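Local coordinates for protein glutamate racemase (Francisella tularensis subsp. tularensis, PDB 3OUT) that belongs to the Asp/Glu/hydantoin racemase family and folds into two alpha/beta lobes around a pocket that here holds D-glutamic acid, at residues 105-110 against 208-213; 60-65 against 89-94; 147-152 against 190-195. All blocks are in the same frame, centred on the assembly; numbering follows the deposited sequence.

The three contacts share no atoms and lie in different parts of the two-lobed chain. Interaction 1 lies between the two connections that pass from one sheet to the other, interaction 2 pairs two helices flanking the six-stranded sheet, and interaction 3 is buried in the lobe of the four-stranded sheet. Interactions 2 and 3 are on opposite sides of the chain's centre, with their own centres about 30 Å apart. Interaction 1 is about 23 Å from interaction 2 and about 20 Å from interaction 3, centre to centre. Of the side chains involved, F149 in interaction 3 comes within about 9 Å of the bound D-glutamic acid, and L107 in interaction 1 within about 14 Å.

Interaction 1: residues 105-110 against 208-213; sequences VSLVDN and SLQASK
Q210 reaches out from the first turn of helix 208-221 and meets both S106 and L107, offering its NE2 to the serine and the flank of CB, CG and CD to the leucine. Its CG lies anti to the backbone N (chi1 178°), which carries the chain outward, and a bend at chi2 then turns the amide toward the serine. NE2 donates a hydrogen bond of 2.9 Å to S106 OG, with an N-H...O angle of 158°, and the hydroxyl oxygen lies close to the amide plane. A serine suits this place because its hydroxyl can serve two partners: S106 OG is also hydrogen-bonded to the carbonyl oxygen of A103, one turn back in helix 100-106. Alongside the polar bond, the side chains of L107 and Q210 run past one another in opposite directions. L107 CD1 packs 3.9 Å from Q210 CB, while CD2 of L107 approaches the amide carbon CD of Q210 at 4.0 Å. The leucine also touches I205 of strand 203-205, just before the helix of Q210. The contact therefore ties together the two connections between the six-stranded and four-stranded parallel sheets, an arrangement belonging to the two-lobed alpha/beta fold of this racemase family.

Interaction 2: residues 60-65 against 89-94; sequences QTAKFL and QEIAKA
I91 on helix 78-92 packs against A62 and K63 of helix 51-67, and every contact across the pair is between carbon atoms. With CG2 anti to the backbone N and CG1 beside it (chi1 -67°), both methyls of the isoleucine meet helix 51-67. CG2 lies 3.8 Å from A62 CB and also touches K63 CG. CD1 rests on the alanine methyl too, and further out it meets K63 CE at 3.9 Å. A beta-branched residue suits this place by offering one methyl near the backbone and another along the lysine. The small methyl of A62 suits a place where the backbones come close, its CA being 6.6 Å from that of I91. K63, extended beyond CG, crosses the isoleucine at about a right angle and lays its methylenes along the exposed margin. A59 adds to the surface met by I91, and F13 of strand 10-14 packs against A62.

The backbone bonds belong to the helices themselves: K93 N bonds to Q89 O near the end of helix 78-92.

With no hydrogen bond or salt bridge between the segments, the pairing rests on shape and on the burial of aliphatic carbon, and the lysine contributes its hydrocarbon chain.

Interaction 3: residues 147-152 against 190-195; sequences GLFVSM and PIIKES
The terminal methyl of I192 sits over the face of the F149 ring in a nearly central CH-pi contact. CD1 of I192 is 3.7 Å from the ring centroid and only 10° off the ring normal, so it stands almost evenly above all six ring carbons, with F149 CZ among the nearest at 3.8 Å. A phenylalanine suits this place because its flat face gives a methyl a broad apolar surface. The same CD1 meets a second group, the CE methyl of M152 (modelled as selenomethionine), at 3.9 Å. M152 leaves its backbone with CG anti to N and stays extended until the turn about its CG-SE bond (chi3 78°) brings CE round to the isoleucine. Such an unbranched chain can bring its end to the methyl already met by F149, although M152 starts one turn further along the helix.

I192 occupies the N-cap position of helix 193-199. Its CG1 stands between the backbone N and carbonyl carbon (chi1 63°), and an extended chi2 puts CD1 forward, where this one branch of the isoleucine touches both partners. Further out, the F149 ring is set edge-to-face with Y189 and Y170 and packs on V166, while Y170 OH is hydrogen-bonded to L148 N. M152 is covered by F157 and V163, and by L148 of the third subunit, which brings this cluster to a subunit contact. V150, next to F149 in the chain, touches C186, a residue of the D-glutamic acid pocket.

No hydrogen bond crosses between the segments. In this buried hydrocarbon and aromatic cluster, dispersion, with a weak attraction of the methyl C-H for the ring face, probably accounts for the contact between the residue capping helix 193-199 and helix 149-154.

Interaction 1: residues 105-110 against 208-213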
loop_
_atom_site.group_PDB
_atom_site.type_symbol
_atom_site.label_atom_id
_atom_site.label_comp_id
_atom_site.label_asym_id
_atom_site.label_seq_id
_atom_site.Cartn_x
_atom_site.Cartn_y
_atom_site.Cartn_z
ATOM N N VAL B 105 -4.185 -23.263 -21.227
ATOM C CA VAL B 105 -4.170 -24.719 -21.064
ATOM C C VAL B 105 -5.118 -25.325 -22.087
ATOM O O VAL B 105 -4.809 -26.360 -22.716
ATOM C CB VAL B 105 -4.564 -25.109 -19.636
ATOM C CG1 VAL B 105 -4.817 -26.658 -19.520
ATOM C CG2 VAL B 105 -3.457 -24.645 -18.688
ATOM N N SER B 106 -6.279 -24.675 -22.256
ATOM C CA SER B 106 -7.303 -25.177 -23.179
ATOM C C SER B 106 -6.786 -25.252 -24.639
ATOM O O SER B 106 -7.335 -25.978 -25.460
ATOM C CB SER B 106 -8.590 -24.341 -23.086
ATOM O OG SER B 106 -8.499 -23.131 -23.822
ATOM N N LEU B 107 -5.759 -24.496 -24.958
ATOM C CA LEU B 107 -5.206 -24.476 -26.309
ATOM C C LEU B 107 -4.080 -25.454 -26.581
ATOM O O LEU B 107 -3.657 -25.558 -27.738
ATOM C CB LEU B 107 -4.758 -23.030 -26.634
ATOM C CG LEU B 107 -5.883 -21.977 -26.675
ATOM C CD1 LEU B 107 -5.292 -20.565 -26.751
ATOM C CD2 LEU B 107 -6.792 -22.161 -27.870
ATOM N N VAL B 108 -3.616 -26.210 -25.585
ATOM C CA VAL B 108 -2.457 -27.095 -25.714
ATOM C C VAL B 108 -2.693 -28.507 -25.171
ATOM O O VAL B 108 -1.767 -29.330 -25.193
ATOM C CB VAL B 108 -1.197 -26.515 -25.043
ATOM C CG1 VAL B 108 -0.849 -25.140 -25.627
ATOM C CG2 VAL B 108 -1.347 -26.425 -23.504
ATOM N N ASP B 109 -3.884 -28.773 -24.627
ATOM C CA ASP B 109 -4.025 -29.987 -23.807
ATOM C C ASP B 109 -4.211 -31.260 -24.650
ATOM O O ASP B 109 -4.325 -32.350 -24.061
ATOM C CB ASP B 109 -5.079 -29.832 -22.697
ATOM C CG ASP B 109 -6.455 -29.512 -23.221
ATOM O OD1 ASP B 109 -6.686 -29.548 -24.461
ATOM O OD2 ASP B 109 -7.335 -29.213 -22.380
ATOM N N ASN B 110 -4.171 -31.130 -25.983
ATOM C CA ASN B 110 -4.017 -32.294 -26.875
ATOM C C ASN B 110 -2.628 -32.499 -27.482
ATOM O O ASN B 110 -2.439 -33.399 -28.302
ATOM C CB ASN B 110 -5.085 -32.274 -27.962
ATOM C CG ASN B 110 -6.490 -32.474 -27.382
ATOM O OD1 ASN B 110 -6.724 -33.410 -26.601
ATOM N ND2 ASN B 110 -7.413 -31.574 -27.727
ATOM N N SER B 208 -4.906 -14.685 -24.750
ATOM C CA SER B 208 -5.847 -13.580 -24.436
ATOM C C SER B 208 -7.197 -13.633 -25.097
ATOM O O SER B 208 -8.215 -13.402 -24.441
ATOM C CB SER B 208 -5.222 -12.207 -24.692
ATOM O OG SER B 208 -4.715 -12.118 -25.991
ATOM N N LEU B 209 -7.243 -13.882 -26.405
ATOM C CA LEU B 209 -8.534 -13.920 -27.082
ATOM C C LEU B 209 -9.381 -15.103 -26.604
ATOM O O LEU B 209 -10.575 -14.955 -26.407
ATOM C CB LEU B 209 -8.362 -13.949 -28.607
ATOM C CG LEU B 209 -9.669 -13.893 -29.400
ATOM C CD1 LEU B 209 -10.529 -12.630 -29.131
ATOM C CD2 LEU B 209 -9.282 -14.043 -30.894
ATOM N N GLN B 210 -8.748 -16.253 -26.420
ATOM C CA GLN B 210 -9.428 -17.451 -25.889
ATOM C C GLN B 210 -10.070 -17.138 -24.544
ATOM O O GLN B 210 -11.236 -17.504 -24.314
ATOM C CB GLN B 210 -8.460 -18.605 -25.769
ATOM C CG GLN B 210 -9.031 -19.910 -25.173
ATOM C CD GLN B 210 -10.060 -20.637 -26.062
ATOM O OE1 GLN B 210 -10.571 -20.102 -27.035
ATOM N NE2 GLN B 210 -10.350 -21.877 -25.713
ATOM N N ALA B 211 -9.338 -16.442 -23.664
ATOM C CA ALA B 211 -9.920 -16.040 -22.376
ATOM C C ALA B 211 -11.153 -15.164 -22.566
ATOM O O ALA B 211 -12.197 -15.344 -21.918
ATOM C CB ALA B 211 -8.819 -15.311 -21.456
ATOM N N SER B 212 -11.055 -14.201 -23.482
ATOM C CA SER B 212 -12.213 -13.357 -23.786
ATOM C C SER B 212 -13.403 -14.164 -24.315
ATOM O O SER B 212 -14.536 -13.924 -23.922
ATOM C CB SER B 212 -11.808 -12.259 -24.755
ATOM O OG SER B 212 -10.716 -11.512 -24.222
ATOM N N LYS B 213 -13.131 -15.117 -25.204
ATOM C CA LYS B 213 -14.184 -16.027 -25.708
ATOM C C LYS B 213 -14.833 -16.870 -24.632
ATOM O O LYS B 213 -16.043 -17.098 -24.695
ATOM C CB LYS B 213 -13.629 -16.901 -26.813
ATOM C CG LYS B 213 -13.268 -16.068 -28.017
ATOM C CD LYS B 213 -13.061 -16.871 -29.251
ATOM C CE LYS B 213 -11.998 -17.883 -29.158
ATOM N NZ LYS B 213 -11.888 -18.624 -30.471
#

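Interaction 2: residues 60-65 against 89-94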
loop_
_atom_site.group_PDB
_atom_site.type_symbol
_atom_site.label_atom_id
_atom_site.label_comp_id
_atom_site.label_asym_id
_atom_site.label_seq_id
_atom_site.Cartn_x
_atom_site.Cartn_y
_atom_site.Cartn_z
ATOM N N GLN B 60 -6.739 -7.019 -2.624
ATOM C CA GLN B 60 -7.191 -5.652 -2.612
ATOM C C GLN B 60 -7.942 -5.297 -3.901
ATOM O O GLN B 60 -9.037 -4.735 -3.843
ATOM C CB GLN B 60 -5.999 -4.700 -2.433
ATOM C CG GLN B 60 -5.237 -4.863 -1.098
ATOM C CD GLN B 60 -4.185 -3.818 -0.999
ATOM O OE1 GLN B 60 -3.189 -3.887 -1.691
ATOM N NE2 GLN B 60 -4.414 -2.794 -0.157
ATOM N N THR B 61 -7.364 -5.639 -5.061
ATOM C CA THR B 61 -7.990 -5.347 -6.364
ATOM C C THR B 61 -9.321 -6.098 -6.455
ATOM O O THR B 61 -10.292 -5.560 -6.930
ATOM C CB THR B 61 -7.089 -5.713 -7.528
ATOM O OG1 THR B 61 -5.917 -4.886 -7.445
ATOM C CG2 THR B 61 -7.787 -5.472 -8.881
ATOM N N ALA B 62 -9.359 -7.332 -6.012
ATOM C CA ALA B 62 -10.598 -8.113 -6.033
ATOM C C ALA B 62 -11.695 -7.430 -5.269
ATOM O O ALA B 62 -12.829 -7.293 -5.770
ATOM C CB ALA B 62 -10.383 -9.559 -5.505
ATOM N N LYS B 63 -11.372 -6.945 -4.064
ATOM C CA LYS B 63 -12.370 -6.264 -3.255
ATOM C C LYS B 63 -12.836 -4.984 -3.946
ATOM O O LYS B 63 -14.023 -4.650 -3.911
ATOM C CB LYS B 63 -11.849 -6.003 -1.837
ATOM C CG LYS B 63 -11.617 -7.309 -1.105
ATOM C CD LYS B 63 -10.848 -7.128 0.208
ATOM C CE LYS B 63 -10.459 -8.477 0.798
ATOM N NZ LYS B 63 -9.705 -8.330 2.139
ATOM N N PHE B 64 -11.913 -4.226 -4.543
ATOM C CA PHE B 64 -12.294 -3.026 -5.253
ATOM C C PHE B 64 -13.279 -3.366 -6.363
ATOM O O PHE B 64 -14.293 -2.693 -6.528
ATOM C CB PHE B 64 -11.044 -2.324 -5.836
ATOM C CG PHE B 64 -11.355 -1.073 -6.591
ATOM C CD1 PHE B 64 -11.801 -1.119 -7.891
ATOM C CD2 PHE B 64 -11.232 0.162 -5.975
ATOM C CE1 PHE B 64 -12.093 0.029 -8.575
ATOM C CE2 PHE B 64 -11.537 1.326 -6.663
ATOM C CZ PHE B 64 -11.955 1.249 -7.978
ATOM N N LEU B 65 -13.010 -4.407 -7.139
ATOM C CA LEU B 65 -13.899 -4.705 -8.270
ATOM C C LEU B 65 -15.270 -5.176 -7.816
ATOM O O LEU B 65 -16.276 -4.825 -8.432
ATOM C CB LEU B 65 -13.258 -5.752 -9.185
ATOM C CG LEU B 65 -12.120 -5.240 -10.057
ATOM C CD1 LEU B 65 -11.398 -6.363 -10.777
ATOM C CD2 LEU B 65 -12.583 -4.147 -11.065
ATOM N N GLN B 89 -11.191 -15.738 -6.549
ATOM C CA GLN B 89 -12.429 -16.519 -6.572
ATOM C C GLN B 89 -13.174 -16.490 -5.225
ATOM O O GLN B 89 -14.411 -16.362 -5.193
ATOM C CB GLN B 89 -12.117 -17.956 -7.045
ATOM C CG GLN B 89 -11.931 -18.044 -8.572
ATOM C CD GLN B 89 -11.457 -19.402 -9.106
ATOM O OE1 GLN B 89 -11.136 -20.327 -8.350
ATOM N NE2 GLN B 89 -11.350 -19.492 -10.424
ATOM N N GLU B 90 -12.432 -16.573 -4.123
ATOM C CA GLU B 90 -13.013 -16.609 -2.783
ATOM C C GLU B 90 -13.696 -15.289 -2.449
ATOM O O GLU B 90 -14.766 -15.253 -1.843
ATOM C CB GLU B 90 -11.944 -16.913 -1.735
ATOM C CG GLU B 90 -12.528 -17.252 -0.393
ATOM C CD GLU B 90 -13.231 -18.616 -0.401
ATOM O OE1 GLU B 90 -14.278 -18.733 0.270
ATOM O OE2 GLU B 90 -12.748 -19.563 -1.080
ATOM N N ILE B 91 -13.050 -14.198 -2.829
ATOM C CA ILE B 91 -13.641 -12.866 -2.683
ATOM C C ILE B 91 -14.830 -12.634 -3.623
ATOM O O ILE B 91 -15.814 -12.016 -3.208
ATOM C CB ILE B 91 -12.541 -11.767 -2.874
ATOM C CG1 ILE B 91 -11.558 -11.873 -1.717
ATOM C CG2 ILE B 91 -13.131 -10.333 -2.946
ATOM C CD1 ILE B 91 -10.194 -11.227 -1.976
ATOM N N ALA B 92 -14.739 -13.118 -4.854
ATOM C CA ALA B 92 -15.788 -12.883 -5.828
ATOM C C ALA B 92 -17.081 -13.643 -5.469
ATOM O O ALA B 92 -18.152 -13.227 -5.870
ATOM C CB ALA B 92 -15.302 -13.242 -7.260
ATOM N N LYS B 93 -16.956 -14.731 -4.710
ATOM C CA LYS B 93 -18.087 -15.569 -4.276
ATOM C C LYS B 93 -18.850 -16.009 -5.509
ATOM O O LYS B 93 -18.285 -16.716 -6.320
ATOM C CB LYS B 93 -18.950 -14.851 -3.234
ATOM C CG LYS B 93 -18.251 -14.721 -1.871
ATOM C CD LYS B 93 -18.974 -13.755 -0.965
ATOM C CE LYS B 93 -18.349 -13.736 0.426
ATOM N NZ LYS B 93 -16.864 -13.537 0.343
ATOM N N ALA B 94 -20.098 -15.566 -5.681
ATOM C CA ALA B 94 -20.941 -16.060 -6.792
ATOM C C ALA B 94 -20.643 -15.409 -8.144
ATOM O O ALA B 94 -21.190 -15.807 -9.185
ATOM C CB ALA B 94 -22.448 -15.911 -6.454
#

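Interaction 3: residues 147-152 against 190-195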
loop_
_atom_site.group_PDB
_atom_site.type_symbol
_atom_site.label_atom_id
_atom_site.label_comp_id
_atom_site.label_asym_id
_atom_site.label_seq_id
_atom_site.Cartn_x
_atom_site.Cartn_y
_atom_site.Cartn_z
ATOM N N GLY B 147 12.821 -13.093 -17.528
ATOM C CA GLY B 147 12.695 -11.957 -16.602
ATOM C C GLY B 147 12.743 -10.565 -17.209
ATOM O O GLY B 147 11.929 -9.700 -16.851
ATOM N N LEU B 148 13.674 -10.335 -18.145
ATOM C CA LEU B 148 13.850 -9.012 -18.736
ATOM C C LEU B 148 12.764 -8.590 -19.707
ATOM O O LEU B 148 12.618 -7.380 -19.963
ATOM C CB LEU B 148 15.199 -8.867 -19.438
ATOM C CG LEU B 148 15.726 -7.469 -19.820
ATOM C CD1 LEU B 148 15.682 -6.448 -18.641
ATOM C CD2 LEU B 148 17.160 -7.580 -20.364
ATOM N N PHE B 149 11.969 -9.535 -20.223
ATOM C CA PHE B 149 11.057 -9.155 -21.295
ATOM C C PHE B 149 10.054 -8.033 -20.932
ATOM O O PHE B 149 9.787 -7.142 -21.745
ATOM C CB PHE B 149 10.251 -10.365 -21.789
ATOM C CG PHE B 149 10.917 -11.242 -22.846
ATOM C CD1 PHE B 149 12.165 -10.976 -23.400
ATOM C CD2 PHE B 149 10.241 -12.380 -23.266
ATOM C CE1 PHE B 149 12.688 -11.788 -24.392
ATOM C CE2 PHE B 149 10.792 -13.241 -24.222
ATOM C CZ PHE B 149 11.989 -12.923 -24.801
ATOM N N VAL B 150 9.452 -8.090 -19.754
ATOM C CA VAL B 150 8.450 -7.115 -19.387
ATOM C C VAL B 150 8.996 -5.689 -19.439
ATOM O O VAL B 150 8.427 -4.825 -20.115
ATOM C CB VAL B 150 7.815 -7.410 -18.014
ATOM C CG1 VAL B 150 7.078 -6.208 -17.455
ATOM C CG2 VAL B 150 6.859 -8.633 -18.109
ATOM N N SER B 151 10.097 -5.418 -18.742
ATOM C CA SER B 151 10.655 -4.055 -18.750
ATOM C C SER B 151 11.121 -3.630 -20.154
ATOM O O SER B 151 10.905 -2.507 -20.572
ATOM C CB SER B 151 11.787 -3.948 -17.751
ATOM O OG SER B 151 12.232 -2.584 -17.750
HETATM N N MSE B 152 11.754 -4.554 -20.864
HETATM C CA MSE B 152 12.260 -4.349 -22.219
HETATM C C MSE B 152 11.127 -3.814 -23.101
HETATM O O MSE B 152 11.285 -2.809 -23.797
HETATM C CB MSE B 152 12.814 -5.689 -22.777
HETATM C CG MSE B 152 13.379 -5.571 -24.118
HETATM SE SE MSE B 152 13.969 -7.307 -24.787
HETATM C CE MSE B 152 12.161 -7.935 -25.239
ATOM N N PRO B 190 3.219 -11.384 -26.623
ATOM C CA PRO B 190 2.740 -11.331 -28.032
ATOM C C PRO B 190 3.217 -10.096 -28.833
ATOM O O PRO B 190 3.321 -10.187 -30.056
ATOM C CB PRO B 190 1.219 -11.377 -27.880
ATOM C CG PRO B 190 0.987 -12.149 -26.584
ATOM C CD PRO B 190 2.092 -11.618 -25.700
ATOM N N ILE B 191 3.534 -8.975 -28.180
ATOM C CA ILE B 191 4.118 -7.794 -28.851
ATOM C C ILE B 191 5.360 -8.109 -29.636
ATOM O O ILE B 191 5.583 -7.503 -30.699
ATOM C CB ILE B 191 4.504 -6.695 -27.786
ATOM C CG1 ILE B 191 3.215 -6.134 -27.180
ATOM C CG2 ILE B 191 5.422 -5.552 -28.362
ATOM C CD1 ILE B 191 2.440 -5.169 -28.119
ATOM N N ILE B 192 6.162 -9.044 -29.130
ATOM C CA ILE B 192 7.425 -9.425 -29.736
ATOM C C ILE B 192 7.359 -10.793 -30.446
ATOM O O ILE B 192 8.389 -11.422 -30.667
ATOM C CB ILE B 192 8.633 -9.368 -28.741
ATOM C CG1 ILE B 192 8.492 -10.367 -27.577
ATOM C CG2 ILE B 192 8.849 -7.911 -28.231
ATOM C CD1 ILE B 192 9.786 -10.621 -26.803
ATOM N N LYS B 193 6.157 -11.243 -30.766
ATOM C CA LYS B 193 6.000 -12.583 -31.330
ATOM C C LYS B 193 6.823 -12.801 -32.600
ATOM O O LYS B 193 7.340 -13.915 -32.819
ATOM C CB LYS B 193 4.534 -12.918 -31.594
ATOM C CG LYS B 193 3.791 -12.129 -32.668
ATOM C CD LYS B 193 2.370 -12.680 -32.814
ATOM C CE LYS B 193 1.349 -11.630 -33.213
ATOM N NZ LYS B 193 1.862 -10.567 -34.124
ATOM N N GLU B 194 6.940 -11.765 -33.420
ATOM C CA GLU B 194 7.743 -11.875 -34.656
ATOM C C GLU B 194 9.217 -12.128 -34.361
ATOM O O GLU B 194 9.860 -12.918 -35.059
ATOM C CB GLU B 194 7.590 -10.635 -35.539
ATOM C CG GLU B 194 6.213 -10.427 -36.124
ATOM C CD GLU B 194 6.141 -9.255 -37.132
ATOM O OE1 GLU B 194 7.213 -8.710 -37.516
ATOM O OE2 GLU B 194 5.000 -8.900 -37.559
ATOM N N SER B 195 9.770 -11.492 -33.328
ATOM C CA SER B 195 11.142 -11.774 -32.913
ATOM C C SER B 195 11.248 -13.174 -32.339
ATOM O O SER B 195 12.204 -13.869 -32.592
ATOM C CB SER B 195 11.656 -10.775 -31.889
ATOM O OG SER B 195 11.633 -9.447 -32.427
#